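Local coordinates for protein thiamine pyrophosphokinase (Candida albicans, PDB 2G9Z) that catalyses the transfer of a pyrophosphate group from ATP to thiamine, yielding the cofactor thiamine pyrophosphate, at residues N225-M230 / D330-I335; K253-I258 / I324-D329; S273-C278 / S314-G319; N285-I290 / K304-G309. One frame throughout, in Å; residues are numbered along the deposited sequence.

Contact 1 of 4, residues N225-M230 / D330-I335; sequences NQLYIM and DIVMNI
At the edge of the Tyr-228 ring, near its plane, lies the carbonyl O of Asp-330, 3.7 Å from CE1, where the polarised ring C-H suits an oxygen. Water 1 also sits at the edge, in plane. Methyl CG2 of Val-332 approaches obliquely, 3.6 Å from CZ of Tyr-228, and the two side chains cross at about a right angle. With its CG anti to the carbonyl carbon (chi1 -80°), the tyrosine carries its hydroxyl to the start of strand 331-335. There OH accepts a weak bond from N of Val-332 (3.4 Å, 139° at the hydrogen), while its stronger partner is the backbone N of Leu-283. Deeper in, the contact is apolar: CD2 of Leu-227 reaches CG2 of Val-332 at 3.9 Å, branched aliphatics filling the gap between helix and sheet. At the more polar margin water 1 donates to Tyr-228 O (2.8 Å) and to OD2 of Asp-330 (2.6 Å), a carboxylate that also bonds Asn-231. The chemistry is thus divided: methyl groups provide the close packing, whereas a water joins Asp-330 to the helix carbonyl and the phenol adds its weak bond to the strand.

Contact 2 of 4, residues K253-I258 / I324-D329; sequences KGVNYI and IVECSD
Gly-254 and Cys-327, then Asn-256 and Val-325, form the tight part of this contact, two antiparallel hydrogen-bonded pairs. N of Gly-254 gives a nearly straight bond to O of Cys-327 (2.8 Å, 174°). Glycine suits its place because its backbone angles would press a CB against the preceding carbonyl O. Farther along, O of Val-325 is gripped twice by Asn-256, by N at 2.8 Å and by ND2 at 3.3 Å, from opposite faces of the carbonyl plane. With CG beside the backbone N (chi1 -67°), the amide turns back to make that second bond, and ND2 also bonds Lys-252 O. On the other face, CG1 of Ile-324 packs obliquely against CD1 of Tyr-257 (3.8 Å), and CG2 of Ile-324 touches CG1 of Val-255 (3.9 Å).

The end at Lys-253 is looser and wetter. Its extended side chain runs beside Asp-329, yet NZ and OD1 stay 4.8 Å apart and are linked through water 2, which donates to Asp-329 OD1 (2.7 Å) and accepts from Lys-253 NZ. Asn-256 and Val-325 both pack on Leu-251 of the neighbouring sheet, as inward-facing residues do in the beta sandwich of the thiamine-binding domain in this family.

Contact 3 of 4, residues S273-C278 / S314-G319; sequences SPTPTC and SNRISG. With VNP (3-[(4-amino-2-methylpyrimidin-5-yl)methyl]-5-(2-{[hydroxy(phosphonoamino)phosphoryl]oxy}ethyl)-4-methyl-1,3-thiazol-3-I um), chain N.
Arg-316 binds the terminal phosphoryl group of the bound thiamine pyrophosphate analogue with two N-H groups, NH2 to O2G at 2.6 Å and NH1 to O3G at 2.9 Å, the latter almost straight (174°). NH1 also donates to OG1 of Thr-277 at 2.8 Å, the hydroxyl lying 24° out of the guanidinium plane. Over the centre of one face of that group, 3.3 Å above it, sits the carbonyl O of Ser-314. A hydroxyl beside and a carbonyl above thus help to fix the rotation of the guanidinium, and both should suit its positive charge. Bent at chi2 (-74°), the arginine chain runs beside Thr-277, its antiparallel non-hydrogen-bonded partner.

Backbone bonds come next: Ile-317 N to Pro-276 O (2.7 Å), and a mutual pair between Cys-278 and Asn-315. OD1 of Asn-315 takes N of Arg-316 on a lone pair at 2.9 Å and also bonds N of Tyr-298. Outermost is the packing, with SG of Cys-278 against CG1 of Ile-317 (3.9 Å) and the ring of Pro-276 across the isoleucine. The analogue is also held by Arg-216, Asp-155 and Gln-151 of the second subunit, making this short strand pair one wall of a ligand site shared between subunits.

Contact 4 of 4, residues N285-I290 / K304-G309; sequences NKTPII and KTEMLG
The carbonyl O of Thr-305 is held by two donors: N of Ile-289 at 2.9 Å, in a nearly straight bond (175°), and water 3 at 3.1 Å, which donates its other hydrogen to O of Lys-286. N of Thr-305 returns a bond to O of Ile-289 (2.8 Å), completing the hydrogen-bonded pair. OG1 of Thr-305 is anti to the backbone N (chi1 -174°) and bonds O of Gln-310, while the same rotation sets CG2 against CB of Ile-289 at 3.8 Å. Beta-branched threonine thus serves a polar and an apolar neighbour. These residues pair strand 289-294 with the outermost strand, 303-305, of an antiparallel part of the thiamine-binding beta sandwich, and on their shared face Ile-289 and Thr-305 both pack on Ile-331 of the other sheet. Before the strand, a cis peptide bond precedes Pro-288, whose CB lies 3.9 Å from CD of Glu-306. Thr-287 crosses Glu-306 at about a right angle, and its OG1 gives a weak bond to OE1 (3.3 Å); that oxygen also has a weak bond from Asn-285 of the second subunit. From Glu-306 the chain enters a type II turn ending at Gly-309; within it N of Leu-308 bonds Asn-225 of the second subunit.

In the fold
Of the segments in contact, helix 217-233 comes first from the N terminus, and contact 1 closes the longest loop when strand 331-336 returns to it. Contact 2 opens next, at 253-258, then contact 3 at 273-278 and contact 4 at 285-290; they close in the reverse order, at 304-309, 314-319 and 324-329. The four loops therefore sit one within another and none cross. Contacts 2 and 4 build the five-strand sheet, where strands 322-327 and 289-294 are neighbours. Contact 3 ends the ten-strand sheet, and contact 1 joins that sheet to helix 217-233, which packs on it. Asp-330 bonding Lys-253, and Ile-331 packing on Ile-289, tie the sheets together. Contacts 1, 3 and 4 also touch the second subunit.

Contact 1 of 4, residues N225-M230 / D330-I335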
loop_
_atom_site.group_PDB
_atom_site.type_symbol
_atom_site.label_atom_id
_atom_site.label_comp_id
_atom_site.label_asym_id
_atom_site.label_seq_id
_atom_site.Cartn_x
_atom_site.Cartn_y
_atom_site.Cartn_z
ATOM N N ASN A 225 -5.122 -5.002 6.926
ATOM C CA ASN A 225 -5.693 -6.235 7.444
ATOM C C ASN A 225 -6.341 -5.963 8.804
ATOM O O ASN A 225 -7.481 -6.356 9.050
ATOM C CB ASN A 225 -4.608 -7.311 7.569
ATOM C CG ASN A 225 -5.163 -8.650 8.019
ATOM O OD1 ASN A 225 -6.248 -9.053 7.607
ATOM N ND2 ASN A 225 -4.408 -9.355 8.857
ATOM N N GLN A 226 -5.611 -5.274 9.677
ATOM C CA GLN A 226 -6.117 -4.940 11.000
ATOM C C GLN A 226 -7.337 -4.017 10.930
ATOM O O GLN A 226 -8.244 -4.117 11.754
ATOM C CB GLN A 226 -5.010 -4.290 11.837
ATOM C CG GLN A 226 -3.843 -5.235 12.110
ATOM C CD GLN A 226 -4.307 -6.581 12.647
ATOM O OE1 GLN A 226 -5.072 -6.645 13.607
ATOM N NE2 GLN A 226 -3.845 -7.662 12.029
ATOM N N LEU A 227 -7.350 -3.117 9.951
ATOM C CA LEU A 227 -8.475 -2.203 9.775
ATOM C C LEU A 227 -9.758 -3.018 9.610
ATOM O O LEU A 227 -10.760 -2.759 10.284
ATOM C CB LEU A 227 -8.251 -1.322 8.539
ATOM C CG LEU A 227 -9.392 -0.380 8.131
ATOM C CD1 LEU A 227 -9.648 0.650 9.233
ATOM C CD2 LEU A 227 -9.027 0.314 6.819
ATOM N N TYR A 228 -9.714 -4.007 8.718
ATOM C CA TYR A 228 -10.861 -4.874 8.451
ATOM C C TYR A 228 -11.224 -5.734 9.662
ATOM O O TYR A 228 -12.403 -5.916 9.974
ATOM C CB TYR A 228 -10.563 -5.802 7.271
ATOM C CG TYR A 228 -10.727 -5.188 5.896
ATOM C CD1 TYR A 228 -11.996 -4.960 5.355
ATOM C CD2 TYR A 228 -9.617 -4.892 5.112
ATOM C CE1 TYR A 228 -12.149 -4.463 4.058
ATOM C CE2 TYR A 228 -9.756 -4.391 3.816
ATOM C CZ TYR A 228 -11.024 -4.185 3.297
ATOM O OH TYR A 228 -11.161 -3.734 2.010
ATOM N N ILE A 229 -10.209 -6.281 10.320
ATOM C CA ILE A 229 -10.420 -7.128 11.490
ATOM C C ILE A 229 -11.020 -6.330 12.638
ATOM O O ILE A 229 -11.966 -6.780 13.288
ATOM C CB ILE A 229 -9.088 -7.787 11.958
ATOM C CG1 ILE A 229 -8.658 -8.861 10.951
ATOM C CG2 ILE A 229 -9.255 -8.396 13.349
ATOM C CD1 ILE A 229 -7.292 -9.484 11.246
ATOM N N MET A 230 -10.483 -5.141 12.885
ATOM C CA MET A 230 -10.981 -4.322 13.974
ATOM C C MET A 230 -12.433 -3.912 13.805
ATOM O O MET A 230 -13.162 -3.806 14.791
ATOM C CB MET A 230 -10.110 -3.077 14.151
ATOM C CG MET A 230 -8.682 -3.402 14.567
ATOM S SD MET A 230 -7.718 -1.925 14.861
ATOM C CE MET A 230 -7.531 -1.305 13.194
ATOM N N ASP A 330 -17.834 -4.565 3.753
ATOM C CA ASP A 330 -16.863 -3.540 4.111
ATOM C C ASP A 330 -15.857 -3.362 2.981
ATOM O O ASP A 330 -15.461 -4.328 2.324
ATOM C CB ASP A 330 -16.100 -3.909 5.390
ATOM C CG ASP A 330 -16.977 -3.893 6.638
ATOM O OD1 ASP A 330 -18.113 -3.368 6.591
ATOM O OD2 ASP A 330 -16.511 -4.399 7.683
ATOM N N ILE A 331 -15.452 -2.122 2.751
ATOM C CA ILE A 331 -14.471 -1.840 1.721
ATOM C C ILE A 331 -13.713 -0.576 2.086
ATOM O O ILE A 331 -14.275 0.375 2.634
ATOM C CB ILE A 331 -15.135 -1.691 0.322
ATOM C CG1 ILE A 331 -14.053 -1.523 -0.758
ATOM C CG2 ILE A 331 -16.099 -0.511 0.321
ATOM C CD1 ILE A 331 -14.600 -1.541 -2.201
ATOM N N VAL A 332 -12.423 -0.584 1.790
ATOM C CA VAL A 332 -11.554 0.542 2.081
ATOM C C VAL A 332 -11.731 1.693 1.098
ATOM O O VAL A 332 -11.913 1.479 -0.096
ATOM C CB VAL A 332 -10.067 0.117 2.025
ATOM C CG1 VAL A 332 -9.165 1.341 2.070
ATOM C CG2 VAL A 332 -9.754 -0.828 3.176
ATOM N N MET A 333 -11.673 2.914 1.617
ATOM C CA MET A 333 -11.744 4.102 0.779
ATOM C C MET A 333 -10.631 5.065 1.183
ATOM O O MET A 333 -10.361 5.264 2.368
ATOM C CB MET A 333 -13.096 4.818 0.912
ATOM C CG MET A 333 -13.131 6.159 0.170
ATOM S SD MET A 333 -14.795 6.876 -0.018
ATOM C CE MET A 333 -14.736 7.468 -1.700
ATOM N N ASN A 334 -9.964 5.632 0.186
ATOM C CA ASN A 334 -8.925 6.612 0.441
ATOM C C ASN A 334 -9.364 7.883 -0.257
ATOM O O ASN A 334 -9.967 7.834 -1.328
ATOM C CB ASN A 334 -7.567 6.169 -0.122
ATOM C CG ASN A 334 -7.522 6.189 -1.641
ATOM O OD1 ASN A 334 -8.229 5.436 -2.304
ATOM N ND2 ASN A 334 -6.677 7.048 -2.197
ATOM N N ILE A 335 -9.090 9.017 0.371
ATOM C CA ILE A 335 -9.409 10.308 -0.209
ATOM C C ILE A 335 -8.129 11.113 -0.142
ATOM O O ILE A 335 -7.531 11.243 0.925
ATOM C CB ILE A 335 -10.504 11.048 0.584
ATOM C CG1 ILE A 335 -11.828 10.278 0.495
ATOM C CG2 ILE A 335 -10.670 12.464 0.035
ATOM C CD1 ILE A 335 -12.978 10.942 1.247
HETATM O O HOH W 1 -14.361 -5.909 8.024
#

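Contact 2 of 4, residues K253-I258 / I324-D329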
loop_
_atom_site.group_PDB
_atom_site.type_symbol
_atom_site.label_atom_id
_atom_site.label_comp_id
_atom_site.label_asym_id
_atom_site.label_seq_id
_atom_site.Cartn_x
_atom_site.Cartn_y
_atom_site.Cartn_z
ATOM N N LYS A 253 -20.397 -2.180 5.363
ATOM C CA LYS A 253 -21.446 -2.886 4.638
ATOM C C LYS A 253 -22.738 -2.096 4.810
ATOM O O LYS A 253 -23.124 -1.767 5.933
ATOM C CB LYS A 253 -21.627 -4.287 5.224
ATOM C CG LYS A 253 -22.751 -5.101 4.604
ATOM C CD LYS A 253 -22.787 -6.492 5.225
ATOM C CE LYS A 253 -23.808 -7.389 4.553
ATOM N NZ LYS A 253 -23.846 -8.724 5.212
ATOM N N GLY A 254 -23.399 -1.794 3.699
ATOM C CA GLY A 254 -24.631 -1.030 3.765
ATOM C C GLY A 254 -24.434 0.361 3.184
ATOM O O GLY A 254 -23.539 0.579 2.370
ATOM N N VAL A 255 -25.270 1.303 3.607
ATOM C CA VAL A 255 -25.191 2.674 3.125
ATOM C C VAL A 255 -24.236 3.517 3.972
ATOM O O VAL A 255 -24.253 3.459 5.203
ATOM C CB VAL A 255 -26.591 3.341 3.137
ATOM C CG1 VAL A 255 -26.512 4.749 2.557
ATOM C CG2 VAL A 255 -27.571 2.502 2.332
ATOM N N ASN A 256 -23.396 4.296 3.301
ATOM C CA ASN A 256 -22.447 5.170 3.978
ATOM C C ASN A 256 -22.633 6.585 3.453
ATOM O O ASN A 256 -22.696 6.800 2.247
ATOM C CB ASN A 256 -20.999 4.740 3.692
ATOM C CG ASN A 256 -20.653 3.392 4.290
ATOM O OD1 ASN A 256 -20.264 3.286 5.462
ATOM N ND2 ASN A 256 -20.797 2.351 3.489
ATOM N N TYR A 257 -22.734 7.548 4.356
ATOM C CA TYR A 257 -22.860 8.936 3.950
ATOM C C TYR A 257 -21.606 9.633 4.455
ATOM O O TYR A 257 -21.385 9.726 5.660
ATOM C CB TYR A 257 -24.112 9.583 4.558
ATOM C CG TYR A 257 -24.200 11.080 4.316
ATOM C CD1 TYR A 257 -24.081 11.607 3.031
ATOM C CD2 TYR A 257 -24.395 11.968 5.376
ATOM C CE1 TYR A 257 -24.152 12.984 2.805
ATOM C CE2 TYR A 257 -24.468 13.346 5.162
ATOM C CZ TYR A 257 -24.346 13.846 3.877
ATOM O OH TYR A 257 -24.414 15.206 3.663
ATOM N N ILE A 258 -20.768 10.082 3.528
ATOM C CA ILE A 258 -19.531 10.766 3.884
ATOM C C ILE A 258 -19.795 12.253 3.718
ATOM O O ILE A 258 -20.137 12.695 2.627
ATOM C CB ILE A 258 -18.360 10.351 2.951
ATOM C CG1 ILE A 258 -18.062 8.855 3.092
ATOM C CG2 ILE A 258 -17.115 11.152 3.293
ATOM C CD1 ILE A 258 -19.116 7.943 2.485
ATOM N N ILE A 324 -22.502 9.626 -1.187
ATOM C CA ILE A 324 -22.975 8.368 -0.645
ATOM C C ILE A 324 -22.402 7.142 -1.341
ATOM O O ILE A 324 -22.298 7.097 -2.565
ATOM C CB ILE A 324 -24.508 8.283 -0.740
ATOM C CG1 ILE A 324 -25.141 9.340 0.171
ATOM C CG2 ILE A 324 -24.983 6.871 -0.388
ATOM C CD1 ILE A 324 -26.638 9.470 0.001
ATOM N N VAL A 325 -22.016 6.149 -0.551
ATOM C CA VAL A 325 -21.539 4.900 -1.125
ATOM C C VAL A 325 -22.224 3.759 -0.402
ATOM O O VAL A 325 -22.200 3.681 0.831
ATOM C CB VAL A 325 -20.016 4.698 -0.992
ATOM C CG1 VAL A 325 -19.630 3.325 -1.564
ATOM C CG2 VAL A 325 -19.274 5.801 -1.732
ATOM N N GLU A 326 -22.867 2.893 -1.172
ATOM C CA GLU A 326 -23.513 1.725 -0.601
ATOM C C GLU A 326 -22.633 0.562 -1.039
ATOM O O GLU A 326 -22.211 0.504 -2.189
ATOM C CB GLU A 326 -24.927 1.562 -1.150
ATOM C CG GLU A 326 -25.622 0.302 -0.670
ATOM C CD GLU A 326 -27.094 0.283 -1.025
ATOM O OE1 GLU A 326 -27.435 0.669 -2.164
ATOM O OE2 GLU A 326 -27.909 -0.124 -0.171
ATOM N N CYS A 327 -22.339 -0.351 -0.125
ATOM C CA CYS A 327 -21.482 -1.482 -0.463
ATOM C C CYS A 327 -22.014 -2.779 0.127
ATOM O O CYS A 327 -22.527 -2.790 1.240
ATOM C CB CYS A 327 -20.065 -1.220 0.046
ATOM S SG CYS A 327 -19.955 -0.949 1.830
ATOM N N SER A 328 -21.878 -3.871 -0.620
ATOM C CA SER A 328 -22.363 -5.173 -0.163
ATOM C C SER A 328 -21.537 -5.773 0.972
ATOM O O SER A 328 -21.931 -6.772 1.567
ATOM C CB SER A 328 -22.397 -6.159 -1.329
ATOM O OG SER A 328 -21.110 -6.319 -1.884
ATOM N N ASP A 329 -20.392 -5.159 1.259
ATOM C CA ASP A 329 -19.484 -5.612 2.317
ATOM C C ASP A 329 -18.490 -4.502 2.599
ATOM O O ASP A 329 -18.311 -3.600 1.772
ATOM C CB ASP A 329 -18.712 -6.859 1.881
ATOM C CG ASP A 329 -19.235 -8.119 2.525
ATOM O OD1 ASP A 329 -19.300 -8.161 3.770
ATOM O OD2 ASP A 329 -19.574 -9.066 1.786
HETATM O O HOH W 2 -20.808 -9.817 5.269
#

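Contact 3 of 4, residues S273-C278 / S314-G319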
loop_
_atom_site.group_PDB
_atom_site.type_symbol
_atom_site.label_atom_id
_atom_site.label_comp_id
_atom_site.label_asym_id
_atom_site.label_seq_id
_atom_site.Cartn_x
_atom_site.Cartn_y
_atom_site.Cartn_z
ATOM N N SER A 273 -7.828 21.142 -11.220
ATOM C CA SER A 273 -8.271 19.976 -10.462
ATOM C C SER A 273 -9.525 20.369 -9.687
ATOM O O SER A 273 -9.466 20.677 -8.496
ATOM C CB SER A 273 -7.180 19.530 -9.485
ATOM O OG SER A 273 -7.617 18.429 -8.711
ATOM N N PRO A 274 -10.679 20.370 -10.366
ATOM C CA PRO A 274 -11.958 20.732 -9.755
ATOM C C PRO A 274 -12.501 19.711 -8.762
ATOM O O PRO A 274 -13.523 19.951 -8.117
ATOM C CB PRO A 274 -12.871 20.897 -10.964
ATOM C CG PRO A 274 -12.362 19.838 -11.891
ATOM C CD PRO A 274 -10.860 20.016 -11.786
ATOM N N THR A 275 -11.823 18.575 -8.622
ATOM C CA THR A 275 -12.314 17.551 -7.708
ATOM C C THR A 275 -11.237 16.748 -6.992
ATOM O O THR A 275 -10.207 16.415 -7.575
ATOM C CB THR A 275 -13.213 16.542 -8.445
ATOM O OG1 THR A 275 -12.485 15.974 -9.540
ATOM C CG2 THR A 275 -14.469 17.217 -8.969
ATOM N N PRO A 276 -11.473 16.424 -5.708
ATOM C CA PRO A 276 -10.528 15.644 -4.906
ATOM C C PRO A 276 -10.519 14.209 -5.434
ATOM O O PRO A 276 -11.556 13.693 -5.854
ATOM C CB PRO A 276 -11.118 15.715 -3.499
ATOM C CG PRO A 276 -11.904 16.995 -3.513
ATOM C CD PRO A 276 -12.556 16.954 -4.864
ATOM N N THR A 277 -9.359 13.569 -5.404
ATOM C CA THR A 277 -9.234 12.196 -5.871
ATOM C C THR A 277 -9.554 11.197 -4.759
ATOM O O THR A 277 -9.295 11.460 -3.588
ATOM C CB THR A 277 -7.807 11.930 -6.378
ATOM O OG1 THR A 277 -7.574 12.713 -7.551
ATOM C CG2 THR A 277 -7.611 10.458 -6.698
ATOM N N CYS A 278 -10.119 10.051 -5.129
ATOM C CA CYS A 278 -10.443 9.021 -4.148
ATOM C C CYS A 278 -10.445 7.643 -4.797
ATOM O O CYS A 278 -10.368 7.514 -6.021
ATOM C CB CYS A 278 -11.808 9.287 -3.502
ATOM S SG CYS A 278 -13.201 9.171 -4.645
ATOM N N SER A 314 -8.453 6.514 -8.948
ATOM C CA SER A 314 -8.485 7.792 -9.639
ATOM C C SER A 314 -9.928 8.289 -9.821
ATOM O O SER A 314 -10.246 8.951 -10.808
ATOM C CB SER A 314 -7.783 7.693 -10.991
ATOM O OG SER A 314 -6.387 7.522 -10.802
ATOM N N ASN A 315 -10.809 7.942 -8.885
ATOM C CA ASN A 315 -12.181 8.438 -8.948
ATOM C C ASN A 315 -12.036 9.830 -8.339
ATOM O O ASN A 315 -10.963 10.156 -7.826
ATOM C CB ASN A 315 -13.132 7.591 -8.088
ATOM C CG ASN A 315 -14.574 7.628 -8.602
ATOM O OD1 ASN A 315 -15.041 8.657 -9.091
ATOM N ND2 ASN A 315 -15.285 6.506 -8.483
ATOM N N ARG A 316 -13.083 10.650 -8.394
ATOM C CA ARG A 316 -13.020 11.994 -7.823
ATOM C C ARG A 316 -14.304 12.277 -7.046
ATOM O O ARG A 316 -15.325 11.619 -7.247
ATOM C CB ARG A 316 -12.875 13.076 -8.905
ATOM C CG ARG A 316 -12.049 12.714 -10.121
ATOM C CD ARG A 316 -10.549 12.688 -9.873
ATOM N NE ARG A 316 -9.856 12.416 -11.132
ATOM C CZ ARG A 316 -8.629 11.906 -11.234
ATOM N NH1 ARG A 316 -7.936 11.605 -10.149
ATOM N NH2 ARG A 316 -8.107 11.671 -12.432
ATOM N N ILE A 317 -14.251 13.276 -6.176
ATOM C CA ILE A 317 -15.405 13.635 -5.368
ATOM C C ILE A 317 -16.147 14.840 -5.945
ATOM O O ILE A 317 -15.609 15.943 -6.005
ATOM C CB ILE A 317 -14.974 13.932 -3.912
ATOM C CG1 ILE A 317 -14.333 12.676 -3.299
ATOM C CG2 ILE A 317 -16.179 14.379 -3.091
ATOM C CD1 ILE A 317 -13.863 12.847 -1.870
ATOM N N SER A 318 -17.381 14.609 -6.386
ATOM C CA SER A 318 -18.208 15.670 -6.951
ATOM C C SER A 318 -19.091 16.327 -5.889
ATOM O O SER A 318 -19.408 17.514 -5.984
ATOM C CB SER A 318 -19.091 15.113 -8.077
ATOM O OG SER A 318 -18.305 14.694 -9.180
ATOM N N GLY A 319 -19.495 15.554 -4.884
ATOM C CA GLY A 319 -20.337 16.099 -3.828
ATOM C C GLY A 319 -19.654 17.239 -3.099
ATOM O O GLY A 319 -18.584 17.060 -2.520
HETATM O O2G VNP N . -5.515 11.410 -12.908
HETATM P PG VNP N . -4.527 10.742 -11.831
HETATM O O3G VNP N . -5.182 10.641 -10.507
HETATM O O1G VNP N . -3.225 11.688 -11.783
HETATM N N3B VNP N . -4.065 9.289 -12.393
HETATM P PB VNP N . -3.929 9.213 -14.009
HETATM O O2B VNP N . -3.280 7.931 -14.365
HETATM O O1B VNP N . -3.284 10.460 -14.472
HETATM O O1 VNP N . -5.452 9.208 -14.535
HETATM C C7 VNP N . -6.413 8.198 -14.205
HETATM C C12 VNP N . -7.395 8.142 -15.376
HETATM C C11 VNP N . -8.619 7.234 -15.216
HETATM C C10 VNP N . -9.749 7.763 -14.330
HETATM C CM4 VNP N . -10.050 9.255 -14.175
HETATM S S1 VNP N . -8.373 5.585 -14.479
HETATM C C9 VNP N . -9.981 5.562 -13.790
HETATM N N5 VNP N . -10.436 6.813 -13.687
HETATM C C7A VNP N . -11.586 7.166 -12.839
HETATM C C5A VNP N . -12.589 6.024 -12.651
HETATM C C6A VNP N . -12.785 5.585 -11.348
HETATM N N1A VNP N . -13.693 4.669 -11.067
HETATM C C2A VNP N . -14.452 4.133 -12.032
HETATM C CM2 VNP N . -15.521 3.100 -11.668
HETATM N N3A VNP N . -14.294 4.518 -13.306
HETATM C C4A VNP N . -13.384 5.446 -13.637
HETATM N N4A VNP N . -13.262 5.804 -14.913
#

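Contact 4 of 4, residues N285-I290 / K304-G309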
loop_
_atom_site.group_PDB
_atom_site.type_symbol
_atom_site.label_atom_id
_atom_site.label_comp_id
_atom_site.label_asym_id
_atom_site.label_seq_id
_atom_site.Cartn_x
_atom_site.Cartn_y
_atom_site.Cartn_z
ATOM N N ASN A 285 -11.228 -10.442 2.213
ATOM C CA ASN A 285 -11.424 -11.795 1.709
ATOM C C ASN A 285 -12.874 -12.018 1.280
ATOM O O ASN A 285 -13.299 -13.150 1.050
ATOM C CB ASN A 285 -11.027 -12.815 2.786
ATOM C CG ASN A 285 -11.986 -12.829 3.961
ATOM O OD1 ASN A 285 -12.663 -11.839 4.239
ATOM N ND2 ASN A 285 -12.035 -13.951 4.670
ATOM N N LYS A 286 -13.632 -10.931 1.190
ATOM C CA LYS A 286 -15.026 -10.998 0.768
ATOM C C LYS A 286 -15.112 -10.365 -0.616
ATOM O O LYS A 286 -15.060 -9.141 -0.752
ATOM C CB LYS A 286 -15.917 -10.237 1.752
ATOM C CG LYS A 286 -15.929 -10.818 3.160
ATOM C CD LYS A 286 -16.484 -12.236 3.171
ATOM C CE LYS A 286 -16.567 -12.797 4.584
ATOM N NZ LYS A 286 -15.231 -12.914 5.231
ATOM N N THR A 287 -15.239 -11.203 -1.640
ATOM C CA THR A 287 -15.304 -10.714 -3.013
ATOM C C THR A 287 -16.325 -11.485 -3.848
ATOM O O THR A 287 -16.542 -12.677 -3.634
ATOM C CB THR A 287 -13.933 -10.849 -3.700
ATOM O OG1 THR A 287 -13.730 -12.211 -4.095
ATOM C CG2 THR A 287 -12.823 -10.462 -2.736
ATOM N N PRO A 288 -16.975 -10.804 -4.805
ATOM C CA PRO A 288 -16.788 -9.384 -5.107
ATOM C C PRO A 288 -17.709 -8.510 -4.262
ATOM O O PRO A 288 -18.638 -9.002 -3.620
ATOM C CB PRO A 288 -17.131 -9.302 -6.586
ATOM C CG PRO A 288 -18.237 -10.288 -6.700
ATOM C CD PRO A 288 -17.725 -11.465 -5.889
ATOM N N ILE A 289 -17.443 -7.210 -4.276
ATOM C CA ILE A 289 -18.239 -6.252 -3.529
ATOM C C ILE A 289 -19.034 -5.412 -4.521
ATOM O O ILE A 289 -18.480 -4.896 -5.490
ATOM C CB ILE A 289 -17.329 -5.342 -2.671
ATOM C CG1 ILE A 289 -16.701 -6.173 -1.546
ATOM C CG2 ILE A 289 -18.122 -4.170 -2.113
ATOM C CD1 ILE A 289 -15.826 -5.388 -0.607
ATOM N N ILE A 290 -20.339 -5.297 -4.285
ATOM C CA ILE A 290 -21.207 -4.522 -5.163
ATOM C C ILE A 290 -21.278 -3.098 -4.642
ATOM O O ILE A 290 -21.571 -2.881 -3.469
ATOM C CB ILE A 290 -22.648 -5.077 -5.190
ATOM C CG1 ILE A 290 -22.635 -6.586 -5.429
ATOM C CG2 ILE A 290 -23.446 -4.372 -6.281
ATOM C CD1 ILE A 290 -22.089 -6.991 -6.762
ATOM N N LYS A 304 -19.582 -4.283 -9.602
ATOM C CA LYS A 304 -18.849 -5.316 -8.865
ATOM C C LYS A 304 -17.348 -5.066 -8.880
ATOM O O LYS A 304 -16.736 -4.954 -9.945
ATOM C CB LYS A 304 -19.119 -6.697 -9.468
ATOM C CG LYS A 304 -20.581 -7.068 -9.566
ATOM C CD LYS A 304 -20.758 -8.394 -10.279
ATOM C CE LYS A 304 -22.225 -8.689 -10.534
ATOM N NZ LYS A 304 -22.406 -9.930 -11.341
ATOM N N THR A 305 -16.756 -5.000 -7.695
ATOM C CA THR A 305 -15.327 -4.749 -7.584
ATOM C C THR A 305 -14.581 -5.829 -6.801
ATOM O O THR A 305 -15.097 -6.386 -5.829
ATOM C CB THR A 305 -15.063 -3.384 -6.917
ATOM O OG1 THR A 305 -13.656 -3.105 -6.949
ATOM C CG2 THR A 305 -15.554 -3.384 -5.466
ATOM N N GLU A 306 -13.365 -6.126 -7.239
ATOM C CA GLU A 306 -12.540 -7.120 -6.566
ATOM C C GLU A 306 -11.133 -7.103 -7.142
ATOM O O GLU A 306 -10.918 -6.644 -8.264
ATOM C CB GLU A 306 -13.152 -8.523 -6.720
ATOM C CG GLU A 306 -13.079 -9.115 -8.124
ATOM C CD GLU A 306 -13.787 -10.462 -8.224
ATOM O OE1 GLU A 306 -13.610 -11.306 -7.318
ATOM O OE2 GLU A 306 -14.516 -10.683 -9.211
ATOM N N MET A 307 -10.165 -7.568 -6.361
ATOM C CA MET A 307 -8.798 -7.629 -6.844
ATOM C C MET A 307 -8.831 -8.721 -7.909
ATOM O O MET A 307 -9.601 -9.678 -7.788
ATOM C CB MET A 307 -7.841 -7.980 -5.699
ATOM C CG MET A 307 -7.721 -6.874 -4.662
ATOM S SD MET A 307 -7.184 -5.275 -5.357
ATOM C CE MET A 307 -5.371 -5.455 -5.276
ATOM N N LEU A 308 -8.017 -8.567 -8.949
ATOM C CA LEU A 308 -7.997 -9.511 -10.068
ATOM C C LEU A 308 -9.180 -9.163 -10.962
ATOM O O LEU A 308 -9.550 -9.923 -11.852
ATOM C CB LEU A 308 -8.135 -10.961 -9.593
ATOM C CG LEU A 308 -6.891 -11.718 -9.134
ATOM C CD1 LEU A 308 -6.076 -12.176 -10.336
ATOM C CD2 LEU A 308 -6.086 -10.826 -8.216
ATOM N N GLY A 309 -9.775 -8.005 -10.704
ATOM C CA GLY A 309 -10.908 -7.554 -11.491
ATOM C C GLY A 309 -10.864 -6.043 -11.583
ATOM O O GLY A 309 -9.782 -5.456 -11.625
HETATM O O HOH W 3 -14.120 -7.752 -3.275
#